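Local coordinates for uncharacterized protein (Helicobacter pylori, PDB 4O5J) that probably binds sialylated glycans of the host through its extracellular domain, acting as an outer-membrane adhesin of the bacterium, at residues A[62-65]-A[66-70]; A[288-291]-A[292-296]; A[364-367]-A[368-371]; A[261-264]-A[265-268]; A[298-301]-A[302-305]. All coordinates share one frame; numbering follows the deposited sequence.

All five contacts are short runs of about two turns within four helices of one adhesion-domain bundle, and contacts 2 and 5 follow one another on helix 281-309. Contacts 1 and 2 lie together in the middle, their centres about 11 Å apart, and contact 1 touches all the others. Q294 NE2 probably gives a hydrogen bond to L67 O (2.9 Å), tying contact 2 to contact 1; K68 NZ reaches S267 OG of contact 4 at 3.5 Å, and L67 CD1 meets A364 CB of contact 3 at 3.6 Å. Contact 5, about 14 Å from contact 2 between centres, reaches contact 1 where I298 CD1 meets F70 CZ at 3.5 Å.

Contact 1 of 5, residues A[62-65]-A[66-70]; sequences SSLN and YLKSF
L64 and K68 meet one turn apart on helix 57-76, in a plain alpha-helical i to i+4 pairing within the helical bundle of the adhesion domain. The lysine can be followed outward. Its CB sits 3.6 Å from L64 O, the carbonyl that accepts the bond from K68 N. CG lies a little nearer to the same oxygen, because it stands beside the backbone N and anti to the carbonyl carbon (chi1 -66°), which turns the chain back toward the preceding turn. CD then comes against the branch point of the leucine, 3.8 Å from L64 CG, and the two chains cross at a slant. Beyond CD the lysine bends at chi3 and chi4, and NZ leaves the leucine for a weak hydrogen bond to S267. Lysine suits this place, since its methylenes cover a leucine while its charge goes elsewhere.

On other sides of the helix, S63 OG bonds back to L59 O, a common way for a buried serine to satisfy its hydroxyl. L67 packs on F290 and A364 of two neighbouring helices, and Y66 lies against Y357 and R360. The backbone bond from K68 N to L64 O is nearly straight (174°). That carbonyl oxygen has a further neighbour from the residue before the lysine: L67 CB lies 3.4 Å from L64 O.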
loop_
_atom_site.group_PDB
_atom_site.type_symbol
_atom_site.label_atom_id
_atom_site.label_comp_id
_atom_site.label_asym_id
_atom_site.label_seq_id
_atom_site.Cartn_x
_atom_site.Cartn_y
_atom_site.Cartn_z
ATOM N N SER A 62 -1.513 -7.443 -27.448
ATOM C CA SER A 62 -0.665 -8.110 -26.483
ATOM C C SER A 62 -0.619 -7.313 -25.181
ATOM O O SER A 62 -0.723 -7.878 -24.092
ATOM C CB SER A 62 0.721 -8.193 -27.059
ATOM O OG SER A 62 1.451 -9.056 -26.291
ATOM N N SER A 63 -0.470 -5.994 -25.316
ATOM C CA SER A 63 -0.411 -5.091 -24.167
ATOM C C SER A 63 -1.758 -5.031 -23.460
ATOM O O SER A 63 -1.821 -5.038 -22.215
ATOM C CB SER A 63 -0.026 -3.681 -24.605
ATOM O OG SER A 63 1.196 -3.706 -25.339
ATOM N N LEU A 64 -2.833 -4.975 -24.237
ATOM C CA LEU A 64 -4.184 -4.941 -23.646
ATOM C C LEU A 64 -4.414 -6.224 -22.875
ATOM O O LEU A 64 -4.903 -6.201 -21.746
ATOM C CB LEU A 64 -5.247 -4.792 -24.735
ATOM C CG LEU A 64 -6.687 -4.758 -24.218
ATOM C CD1 LEU A 64 -6.905 -3.611 -23.232
ATOM C CD2 LEU A 64 -7.675 -4.652 -25.365
ATOM N N ASN A 65 -4.019 -7.349 -23.465
ATOM C CA ASN A 65 -4.185 -8.606 -22.778
ATOM C C ASN A 65 -3.432 -8.683 -21.436
ATOM O O ASN A 65 -3.926 -9.278 -20.479
ATOM C CB ASN A 65 -3.820 -9.778 -23.663
ATOM C CG ASN A 65 -3.967 -11.112 -22.931
ATOM O OD1 ASN A 65 -3.006 -11.661 -22.400
ATOM N ND2 ASN A 65 -5.185 -11.612 -22.855
ATOM N N TYR A 66 -2.236 -8.097 -21.362
ATOM C CA TYR A 66 -1.538 -8.037 -20.094
ATOM C C TYR A 66 -2.321 -7.168 -19.066
ATOM O O TYR A 66 -2.543 -7.575 -17.916
ATOM C CB TYR A 66 -0.113 -7.477 -20.290
ATOM C CG TYR A 66 0.429 -7.070 -18.948
ATOM C CD1 TYR A 66 0.949 -8.037 -18.051
ATOM C CD2 TYR A 66 0.337 -5.735 -18.505
ATOM C CE1 TYR A 66 1.401 -7.677 -16.801
ATOM C CE2 TYR A 66 0.803 -5.366 -17.251
ATOM C CZ TYR A 66 1.314 -6.329 -16.402
ATOM O OH TYR A 66 1.758 -5.947 -15.151
ATOM N N LEU A 67 -2.709 -5.960 -19.476
ATOM C CA LEU A 67 -3.450 -5.051 -18.634
ATOM C C LEU A 67 -4.677 -5.753 -18.046
ATOM O O LEU A 67 -4.872 -5.787 -16.800
ATOM C CB LEU A 67 -3.887 -3.873 -19.472
ATOM C CG LEU A 67 -3.152 -2.528 -19.382
ATOM C CD1 LEU A 67 -1.860 -2.604 -18.674
ATOM C CD2 LEU A 67 -2.984 -1.873 -20.730
ATOM N N LYS A 68 -5.479 -6.347 -18.926
ATOM C CA LYS A 68 -6.731 -7.019 -18.522
ATOM C C LYS A 68 -6.445 -8.201 -17.650
ATOM O O LYS A 68 -7.153 -8.482 -16.666
ATOM C CB LYS A 68 -7.542 -7.507 -19.730
ATOM C CG LYS A 68 -8.048 -6.385 -20.558
ATOM C CD LYS A 68 -8.729 -6.901 -21.826
ATOM C CE LYS A 68 -10.225 -6.544 -21.856
ATOM N NZ LYS A 68 -10.943 -7.418 -20.967
ATOM N N SER A 69 -5.384 -8.916 -17.975
ATOM C CA SER A 69 -5.090 -10.082 -17.189
ATOM C C SER A 69 -4.682 -9.673 -15.739
ATOM O O SER A 69 -5.037 -10.328 -14.732
ATOM C CB SER A 69 -4.042 -10.863 -17.933
ATOM O OG SER A 69 -3.660 -11.918 -17.128
ATOM N N PHE A 70 -3.987 -8.548 -15.611
ATOM C CA PHE A 70 -3.596 -8.102 -14.272
ATOM C C PHE A 70 -4.867 -7.697 -13.521
ATOM O O PHE A 70 -5.056 -8.059 -12.355
ATOM C CB PHE A 70 -2.652 -6.920 -14.363
ATOM C CG PHE A 70 -2.362 -6.279 -13.033
ATOM C CD1 PHE A 70 -1.248 -6.671 -12.304
ATOM C CD2 PHE A 70 -3.213 -5.311 -12.505
ATOM C CE1 PHE A 70 -0.973 -6.088 -11.046
ATOM C CE2 PHE A 70 -2.967 -4.735 -11.275
ATOM C CZ PHE A 70 -1.841 -5.118 -10.534
#

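Contact 2 of 5, residues A[288-291]-A[292-296]; sequences YTFA and QNQKQ
Y288 and Q292 make a close side-chain meeting, the glutamine amide lying over one face of the tyrosine ring. Q292 NE2 stands 3.3 Å above the ring plane, over its centre, and the amide and ring planes are 28° apart, so the amide lies almost flat over the ring. The same nitrogen gives a weak hydrogen bond to Y288 O (3.3 Å), which already takes a nearly straight bond from Q292 N. With CG beside its own backbone N (chi1 -69°), the extended glutamine chain runs back along the helix to reach both ring and carbonyl. A long, flexible amide suits this exposed position, the solvent side of the contact.

The run belongs to helix 281-309, which lies among several helices of the adhesion domain, and its inner side is closely filled. A291, with only a methyl group, fits against L365 of helix 343-396, F290 packs on T71 and S267, and buried Q294 extends to helix 57-76, where its NE2 bonds to L67 O.

T289 and N293, both partly exposed, are intermediate. They run side by side, pointing the same way, with T289 CG2 3.6 Å from N293 ND2. T289 OG1 bonds back to K285 O, and N293 ND2 has a weak bond to N263 OD1.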
loop_
_atom_site.group_PDB
_atom_site.type_symbol
_atom_site.label_atom_id
_atom_site.label_comp_id
_atom_site.label_asym_id
_atom_site.label_seq_id
_atom_site.Cartn_x
_atom_site.Cartn_y
_atom_site.Cartn_z
ATOM N N TYR A 288 -5.547 4.065 -22.737
ATOM C CA TYR A 288 -4.547 4.912 -22.107
ATOM C C TYR A 288 -4.879 5.171 -20.628
ATOM O O TYR A 288 -4.051 4.987 -19.728
ATOM C CB TYR A 288 -4.407 6.193 -22.884
ATOM C CG TYR A 288 -3.245 7.053 -22.459
ATOM C CD1 TYR A 288 -2.118 6.499 -21.866
ATOM C CD2 TYR A 288 -3.244 8.417 -22.710
ATOM C CE1 TYR A 288 -1.046 7.295 -21.465
ATOM C CE2 TYR A 288 -2.192 9.211 -22.331
ATOM C CZ TYR A 288 -1.093 8.646 -21.708
ATOM O OH TYR A 288 -0.049 9.452 -21.371
ATOM N N THR A 289 -6.113 5.558 -20.374
ATOM C CA THR A 289 -6.599 5.736 -19.033
ATOM C C THR A 289 -6.469 4.456 -18.252
ATOM O O THR A 289 -6.037 4.467 -17.107
ATOM C CB THR A 289 -8.078 6.116 -19.073
ATOM O OG1 THR A 289 -8.195 7.293 -19.848
ATOM C CG2 THR A 289 -8.615 6.393 -17.687
ATOM N N PHE A 290 -6.850 3.354 -18.872
ATOM C CA PHE A 290 -6.741 2.042 -18.246
ATOM C C PHE A 290 -5.298 1.803 -17.761
ATOM O O PHE A 290 -5.044 1.479 -16.590
ATOM C CB PHE A 290 -7.132 0.985 -19.277
ATOM C CG PHE A 290 -7.252 -0.405 -18.723
ATOM C CD1 PHE A 290 -7.640 -0.616 -17.410
ATOM C CD2 PHE A 290 -6.986 -1.515 -19.530
ATOM C CE1 PHE A 290 -7.755 -1.911 -16.896
ATOM C CE2 PHE A 290 -7.109 -2.810 -19.017
ATOM C CZ PHE A 290 -7.504 -3.011 -17.722
ATOM N N ALA A 291 -4.349 2.014 -18.654
ATOM C CA ALA A 291 -2.911 1.779 -18.359
ATOM C C ALA A 291 -2.382 2.748 -17.292
ATOM O O ALA A 291 -1.745 2.302 -16.330
ATOM C CB ALA A 291 -2.094 1.845 -19.659
ATOM N N GLN A 292 -2.683 4.040 -17.395
ATOM C CA GLN A 292 -2.301 4.966 -16.318
ATOM C C GLN A 292 -2.827 4.518 -15.000
ATOM O O GLN A 292 -2.073 4.463 -14.000
ATOM C CB GLN A 292 -2.819 6.351 -16.596
ATOM C CG GLN A 292 -2.115 6.993 -17.756
ATOM C CD GLN A 292 -2.773 8.298 -18.161
ATOM O OE1 GLN A 292 -2.489 9.352 -17.611
ATOM N NE2 GLN A 292 -3.645 8.231 -19.126
ATOM N N ASN A 293 -4.113 4.155 -14.962
ATOM C CA ASN A 293 -4.744 3.774 -13.667
ATOM C C ASN A 293 -4.065 2.565 -13.072
ATOM O O ASN A 293 -3.837 2.520 -11.856
ATOM C CB ASN A 293 -6.259 3.468 -13.800
ATOM C CG ASN A 293 -7.071 4.705 -14.052
ATOM O OD1 ASN A 293 -6.658 5.812 -13.740
ATOM N ND2 ASN A 293 -8.228 4.522 -14.615
ATOM N N GLN A 294 -3.751 1.577 -13.916
ATOM C CA GLN A 294 -3.145 0.368 -13.423
ATOM C C GLN A 294 -1.707 0.679 -12.930
ATOM O O GLN A 294 -1.254 0.076 -11.963
ATOM C CB GLN A 294 -3.096 -0.709 -14.493
ATOM C CG GLN A 294 -2.655 -2.053 -13.930
ATOM C CD GLN A 294 -2.910 -3.175 -14.939
ATOM O OE1 GLN A 294 -1.965 -3.742 -15.554
ATOM N NE2 GLN A 294 -4.207 -3.497 -15.147
ATOM N N LYS A 295 -1.021 1.621 -13.554
ATOM C CA LYS A 295 0.295 2.020 -13.037
ATOM C C LYS A 295 0.124 2.706 -11.659
ATOM O O LYS A 295 0.892 2.437 -10.710
ATOM C CB LYS A 295 1.034 2.926 -14.015
ATOM C CG LYS A 295 2.486 3.190 -13.553
ATOM C CD LYS A 295 3.085 4.341 -14.350
ATOM C CE LYS A 295 4.624 4.446 -14.358
ATOM N NZ LYS A 295 5.228 3.932 -13.116
ATOM N N GLN A 296 -0.916 3.538 -11.508
ATOM C CA GLN A 296 -1.156 4.211 -10.230
ATOM C C GLN A 296 -1.463 3.178 -9.140
ATOM O O GLN A 296 -1.100 3.356 -7.971
ATOM C CB GLN A 296 -2.304 5.218 -10.362
ATOM C CG GLN A 296 -2.586 5.885 -9.060
ATOM C CD GLN A 296 -1.349 6.610 -8.513
ATOM O OE1 GLN A 296 -0.924 7.570 -9.115
ATOM N NE2 GLN A 296 -0.794 6.170 -7.385
#

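Contact 3 of 5, residues A[364-367]-A[368-371]; sequences ALSV and ARDV
S366 and D370, with R369 between them in sequence, share a bound water on helix 343-396. Polar contacts come first. The water gives hydrogen bonds to S366 O (3.0 Å) and to D370 OD1 (2.7 Å), is hydrogen-bonded to S366 OG (3.2 Å), and accepts a weak bond from R369 NE. It sits in the plane of the guanidinium, at its edge. The arginine gets there through a bend at chi3 (38°), which brings its head back over the preceding turn. D370 is held from outside as well, OD1 by S50 and OD2 by N53.

An aliphatic branch also meets the guanidinium. L365 crosses the arginine obliquely, its CG 4.1 Å from R369 NH1, and so covers part of a charged head whose edge is turned to water.

Nonpolar packing is the work of another face. Small A364 and A368 and the branched V367 and V371 suit a helix side pressed against its neighbours: A364 lies on Y66, V367 on S63 and V371 on V60.

Backbone bonds of the usual i to i+4 kind run through all four pairs, as from V371 N to V367 O (2.9 Å). With the water and two outside donors on its carboxylate, D370 is probably stabilised as an anion despite being buried.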
loop_
_atom_site.group_PDB
_atom_site.type_symbol
_atom_site.label_atom_id
_atom_site.label_comp_id
_atom_site.label_asym_id
_atom_site.label_seq_id
_atom_site.Cartn_x
_atom_site.Cartn_y
_atom_site.Cartn_z
ATOM N N ALA A 364 3.391 -1.791 -21.032
ATOM C CA ALA A 364 2.018 -1.700 -21.565
ATOM C C ALA A 364 1.564 -0.250 -21.668
ATOM O O ALA A 364 0.996 0.141 -22.670
ATOM C CB ALA A 364 1.032 -2.478 -20.736
ATOM N N LEU A 365 1.845 0.542 -20.626
ATOM C CA LEU A 365 1.494 1.957 -20.605
ATOM C C LEU A 365 2.120 2.686 -21.809
ATOM O O LEU A 365 1.492 3.568 -22.448
ATOM C CB LEU A 365 1.945 2.611 -19.314
ATOM C CG LEU A 365 1.781 4.127 -19.297
ATOM C CD1 LEU A 365 0.330 4.493 -19.387
ATOM C CD2 LEU A 365 2.363 4.625 -18.003
ATOM N N SER A 366 3.358 2.322 -22.124
ATOM C CA SER A 366 4.025 2.948 -23.223
ATOM C C SER A 366 3.299 2.765 -24.581
ATOM O O SER A 366 3.147 3.712 -25.370
ATOM C CB SER A 366 5.419 2.365 -23.346
ATOM O OG SER A 366 6.171 3.449 -23.619
ATOM N N VAL A 367 2.887 1.534 -24.857
ATOM C CA VAL A 367 2.161 1.228 -26.071
ATOM C C VAL A 367 0.812 1.963 -26.047
ATOM O O VAL A 367 0.383 2.526 -27.067
ATOM C CB VAL A 367 1.956 -0.281 -26.199
ATOM C CG1 VAL A 367 1.099 -0.636 -27.429
ATOM C CG2 VAL A 367 3.339 -0.969 -26.201
ATOM N N ALA A 368 0.179 2.003 -24.886
ATOM C CA ALA A 368 -1.140 2.675 -24.782
ATOM C C ALA A 368 -0.982 4.168 -25.086
ATOM O O ALA A 368 -1.817 4.754 -25.786
ATOM C CB ALA A 368 -1.745 2.489 -23.400
ATOM N N ARG A 369 0.083 4.782 -24.546
ATOM C CA ARG A 369 0.331 6.177 -24.788
ATOM C C ARG A 369 0.528 6.407 -26.289
ATOM O O ARG A 369 0.033 7.401 -26.859
ATOM C CB ARG A 369 1.541 6.652 -23.981
ATOM C CG ARG A 369 1.984 8.093 -24.259
ATOM C CD ARG A 369 2.950 8.615 -23.157
ATOM N NE ARG A 369 3.851 7.563 -22.726
ATOM C CZ ARG A 369 4.015 7.165 -21.442
ATOM N NH1 ARG A 369 3.340 7.754 -20.430
ATOM N NH2 ARG A 369 4.876 6.178 -21.139
ATOM N N ASP A 370 1.237 5.495 -26.955
ATOM C CA ASP A 370 1.471 5.669 -28.397
ATOM C C ASP A 370 0.156 5.547 -29.189
ATOM O O ASP A 370 -0.073 6.284 -30.156
ATOM C CB ASP A 370 2.441 4.616 -28.898
ATOM C CG ASP A 370 3.887 4.794 -28.320
ATOM O OD1 ASP A 370 4.273 5.931 -27.901
ATOM O OD2 ASP A 370 4.661 3.791 -28.292
ATOM N N VAL A 371 -0.686 4.590 -28.816
ATOM C CA VAL A 371 -2.031 4.442 -29.439
ATOM C C VAL A 371 -2.769 5.737 -29.266
ATOM O O VAL A 371 -3.330 6.252 -30.207
ATOM C CB VAL A 371 -2.820 3.261 -28.843
ATOM C CG1 VAL A 371 -4.312 3.268 -29.262
ATOM C CG2 VAL A 371 -2.149 1.949 -29.237
HETATM O O HOH W 1 5.217 5.951 -25.397
#

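Contact 4 of 5, residues A[261-264]-A[265-268]; sequences QSNH and TLSA
H264 and T265, neighbours on helix 241-268, turn their polar atoms toward one water. The water lies in the plane of the imidazole, at its edge, 2.8 Å from H264 ND1, and it stands equally close to T265 OG1, also at 2.8 Å. A third, weak bond runs from the water to Q261 O, one turn back. The hydroxyl of the exposed threonine is brought to the water by its position beside the backbone N (chi1 -60°), whereas CG of the histidine lies anti to its own N (chi1 177°), carrying the ring to helix 57-76, where it stacks on Y75.

Another pair faces helix 281-309. N263 and L266 cross at a slant, with N263 OD1 3.9 Å from L266 CD2. The asparagine's polar end is engaged on that neighbouring helix, ND2 giving a weak hydrogen bond to F290 O. Leucine suits its place by packing on T289 and F290, and S267 is small enough for its buried position.

The last of the i to i+4 bonds, from A268 N to H264 O (3.3 Å), is weak. One side of the helix, with N263, L266 and S267, thus packs on helix 281-309 while T265 is exposed, as in an amphipathic helix of a helical bundle.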
loop_
_atom_site.group_PDB
_atom_site.type_symbol
_atom_site.label_atom_id
_atom_site.label_comp_id
_atom_site.label_asym_id
_atom_site.label_seq_id
_atom_site.Cartn_x
_atom_site.Cartn_y
_atom_site.Cartn_z
ATOM N N GLN A 261 -11.257 -1.162 -8.402
ATOM C CA GLN A 261 -12.661 -1.426 -8.797
ATOM C C GLN A 261 -13.036 -0.598 -10.011
ATOM O O GLN A 261 -13.610 -1.148 -10.945
ATOM C CB GLN A 261 -13.567 -1.198 -7.629
ATOM C CG GLN A 261 -13.147 -2.139 -6.481
ATOM C CD GLN A 261 -13.821 -1.785 -5.158
ATOM O OE1 GLN A 261 -14.217 -0.636 -4.944
ATOM N NE2 GLN A 261 -13.947 -2.768 -4.255
ATOM N N SER A 262 -12.641 0.693 -10.072
ATOM C CA SER A 262 -12.923 1.521 -11.290
ATOM C C SER A 262 -12.285 0.866 -12.470
ATOM O O SER A 262 -12.853 0.820 -13.537
ATOM C CB SER A 262 -12.374 2.926 -11.225
ATOM O OG SER A 262 -12.893 3.543 -10.082
ATOM N N ASN A 263 -11.112 0.322 -12.278
ATOM C CA ASN A 263 -10.383 -0.188 -13.437
ATOM C C ASN A 263 -10.941 -1.498 -13.970
ATOM O O ASN A 263 -10.879 -1.772 -15.184
ATOM C CB ASN A 263 -8.914 -0.361 -13.101
ATOM C CG ASN A 263 -8.015 0.330 -14.086
ATOM O OD1 ASN A 263 -8.438 1.214 -14.819
ATOM N ND2 ASN A 263 -6.737 -0.032 -14.067
ATOM N N HIS A 264 -11.481 -2.313 -13.073
ATOM C CA HIS A 264 -12.150 -3.521 -13.498
ATOM C C HIS A 264 -13.357 -3.164 -14.370
ATOM O O HIS A 264 -13.662 -3.834 -15.371
ATOM C CB HIS A 264 -12.600 -4.337 -12.286
ATOM C CG HIS A 264 -13.372 -5.561 -12.683
ATOM N ND1 HIS A 264 -14.744 -5.665 -12.514
ATOM C CD2 HIS A 264 -12.949 -6.735 -13.329
ATOM C CE1 HIS A 264 -15.160 -6.861 -12.986
ATOM N NE2 HIS A 264 -14.061 -7.524 -13.495
ATOM N N THR A 265 -14.046 -2.091 -14.001
ATOM C CA THR A 265 -15.153 -1.560 -14.796
ATOM C C THR A 265 -14.675 -1.117 -16.164
ATOM O O THR A 265 -15.278 -1.470 -17.181
ATOM C CB THR A 265 -15.891 -0.399 -14.066
ATOM O OG1 THR A 265 -16.409 -0.911 -12.840
ATOM C CG2 THR A 265 -17.079 0.136 -14.900
ATOM N N LEU A 266 -13.599 -0.342 -16.190
ATOM C CA LEU A 266 -13.056 0.178 -17.429
ATOM C C LEU A 266 -12.602 -0.980 -18.316
ATOM O O LEU A 266 -12.864 -0.980 -19.531
ATOM C CB LEU A 266 -11.884 1.122 -17.128
ATOM C CG LEU A 266 -11.293 1.791 -18.344
ATOM C CD1 LEU A 266 -12.443 2.492 -19.147
ATOM C CD2 LEU A 266 -10.245 2.769 -17.870
ATOM N N SER A 267 -11.980 -1.983 -17.713
ATOM C CA SER A 267 -11.576 -3.152 -18.454
ATOM C C SER A 267 -12.722 -3.768 -19.274
ATOM O O SER A 267 -12.510 -4.230 -20.392
ATOM C CB SER A 267 -11.087 -4.199 -17.492
ATOM O OG SER A 267 -10.572 -5.288 -18.220
ATOM N N ALA A 268 -13.924 -3.799 -18.702
ATOM C CA ALA A 268 -15.068 -4.453 -19.339
ATOM C C ALA A 268 -15.397 -3.831 -20.702
ATOM O O ALA A 268 -15.851 -4.539 -21.560
ATOM C CB ALA A 268 -16.311 -4.442 -18.431
HETATM O O HOH W 2 -16.015 -3.362 -11.560
#

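Contact 5 of 5, residues A[298-301]-A[302-305]; sequences ISYA and QDIF
S299 and D303, four residues apart on helix 281-309, are joined through two waters. One lies 3.1 Å from S299 OG and gives a hydrogen bond to D303 OD2 (2.7 Å). The other lies 3.0 Å from S299 OG, donates to D303 OD1, and accepts from Q302 NE2 (2.9 Å).

The conformations explain the arrangement. D303 has CG beside its backbone N and anti to its carbonyl carbon (chi1 -68°), which folds the carboxylate back over the preceding turn. Q302 takes a different first torsion, with CG anti to the backbone N (chi1 172°), yet its extended chain brings NE2 to the same water as D303 OD1. Serine suits position 299 because its short hydroxyl can reach both waters.

Y300 meets the aspartate from its ring edge. D303 OD2 lies near the ring plane, 3.7 Å from Y300 CD1, and the ring and carboxylate planes stand 65° apart. The ring itself packs on I252, Q255 and A256 of helix 241-268. I304 reaches back as well, its CD1 3.4 Å from Y300 O, and its branched chain lies against L253 and I350.

Each oxygen of the carboxylate accepts a hydrogen bond from a water, and the slightly positive edge of the tyrosine ring is nearby, so the negative charge of D303 is probably stabilised where this partly exposed helix face meets solvent.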
loop_
_atom_site.group_PDB
_atom_site.type_symbol
_atom_site.label_atom_id
_atom_site.label_comp_id
_atom_site.label_asym_id
_atom_site.label_seq_id
_atom_site.Cartn_x
_atom_site.Cartn_y
_atom_site.Cartn_z
ATOM N N ILE A 298 -0.202 0.055 -8.928
ATOM C CA ILE A 298 1.106 -0.461 -8.587
ATOM C C ILE A 298 1.872 0.557 -7.751
ATOM O O ILE A 298 2.558 0.215 -6.796
ATOM C CB ILE A 298 1.928 -0.791 -9.844
ATOM C CG1 ILE A 298 1.255 -1.895 -10.678
ATOM C CG2 ILE A 298 3.332 -1.182 -9.453
ATOM C CD1 ILE A 298 1.014 -3.137 -9.894
ATOM N N SER A 299 1.733 1.816 -8.104
ATOM C CA SER A 299 2.443 2.845 -7.438
ATOM C C SER A 299 1.926 2.990 -5.978
ATOM O O SER A 299 2.732 3.233 -5.048
ATOM C CB SER A 299 2.304 4.109 -8.262
ATOM O OG SER A 299 2.729 5.111 -7.441
ATOM N N TYR A 300 0.605 2.839 -5.770
ATOM C CA TYR A 300 0.073 2.853 -4.404
ATOM C C TYR A 300 0.638 1.689 -3.614
ATOM O O TYR A 300 0.937 1.825 -2.422
ATOM C CB TYR A 300 -1.445 2.741 -4.385
ATOM C CG TYR A 300 -2.172 4.046 -4.686
ATOM C CD1 TYR A 300 -1.726 5.265 -4.156
ATOM C CD2 TYR A 300 -3.315 4.055 -5.475
ATOM C CE1 TYR A 300 -2.400 6.439 -4.426
ATOM C CE2 TYR A 300 -3.999 5.224 -5.751
ATOM C CZ TYR A 300 -3.556 6.398 -5.230
ATOM O OH TYR A 300 -4.275 7.524 -5.553
ATOM N N ALA A 301 0.744 0.530 -4.250
ATOM C CA ALA A 301 1.321 -0.644 -3.560
ATOM C C ALA A 301 2.784 -0.332 -3.209
ATOM O O ALA A 301 3.265 -0.651 -2.114
ATOM C CB ALA A 301 1.281 -1.863 -4.435
ATOM N N GLN A 302 3.490 0.334 -4.105
ATOM C CA GLN A 302 4.857 0.711 -3.793
ATOM C C GLN A 302 4.878 1.669 -2.603
ATOM O O GLN A 302 5.732 1.525 -1.731
ATOM C CB GLN A 302 5.519 1.292 -5.010
ATOM C CG GLN A 302 6.861 1.877 -4.702
ATOM C CD GLN A 302 7.564 2.117 -5.955
ATOM O OE1 GLN A 302 8.319 1.276 -6.408
ATOM N NE2 GLN A 302 7.319 3.250 -6.544
ATOM N N ASP A 303 3.940 2.634 -2.545
ATOM C CA ASP A 303 3.882 3.556 -1.414
ATOM C C ASP A 303 3.759 2.775 -0.123
ATOM O O ASP A 303 4.422 3.080 0.880
ATOM C CB ASP A 303 2.694 4.503 -1.540
ATOM C CG ASP A 303 2.834 5.509 -2.701
ATOM O OD1 ASP A 303 3.992 5.814 -3.060
ATOM O OD2 ASP A 303 1.792 6.034 -3.242
ATOM N N ILE A 304 2.917 1.739 -0.126
ATOM C CA ILE A 304 2.740 0.952 1.112
ATOM C C ILE A 304 4.028 0.200 1.489
ATOM O O ILE A 304 4.397 0.153 2.641
ATOM C CB ILE A 304 1.530 -0.006 0.982
ATOM C CG1 ILE A 304 0.231 0.811 1.071
ATOM C CG2 ILE A 304 1.575 -1.079 2.073
ATOM C CD1 ILE A 304 -0.740 0.275 0.114
ATOM N N PHE A 305 4.690 -0.402 0.507
ATOM C CA PHE A 305 5.948 -1.062 0.774
ATOM C C PHE A 305 6.942 -0.064 1.403
ATOM O O PHE A 305 7.567 -0.357 2.443
ATOM C CB PHE A 305 6.545 -1.741 -0.457
ATOM C CG PHE A 305 7.953 -2.247 -0.175
ATOM C CD1 PHE A 305 8.159 -3.360 0.640
ATOM C CD2 PHE A 305 9.054 -1.557 -0.613
ATOM C CE1 PHE A 305 9.436 -3.815 0.948
ATOM C CE2 PHE A 305 10.358 -2.018 -0.321
ATOM C CZ PHE A 305 10.556 -3.139 0.470
HETATM O O HOH W 3 1.548 7.266 -5.583
HETATM O O HOH W 4 5.205 5.095 -5.674
#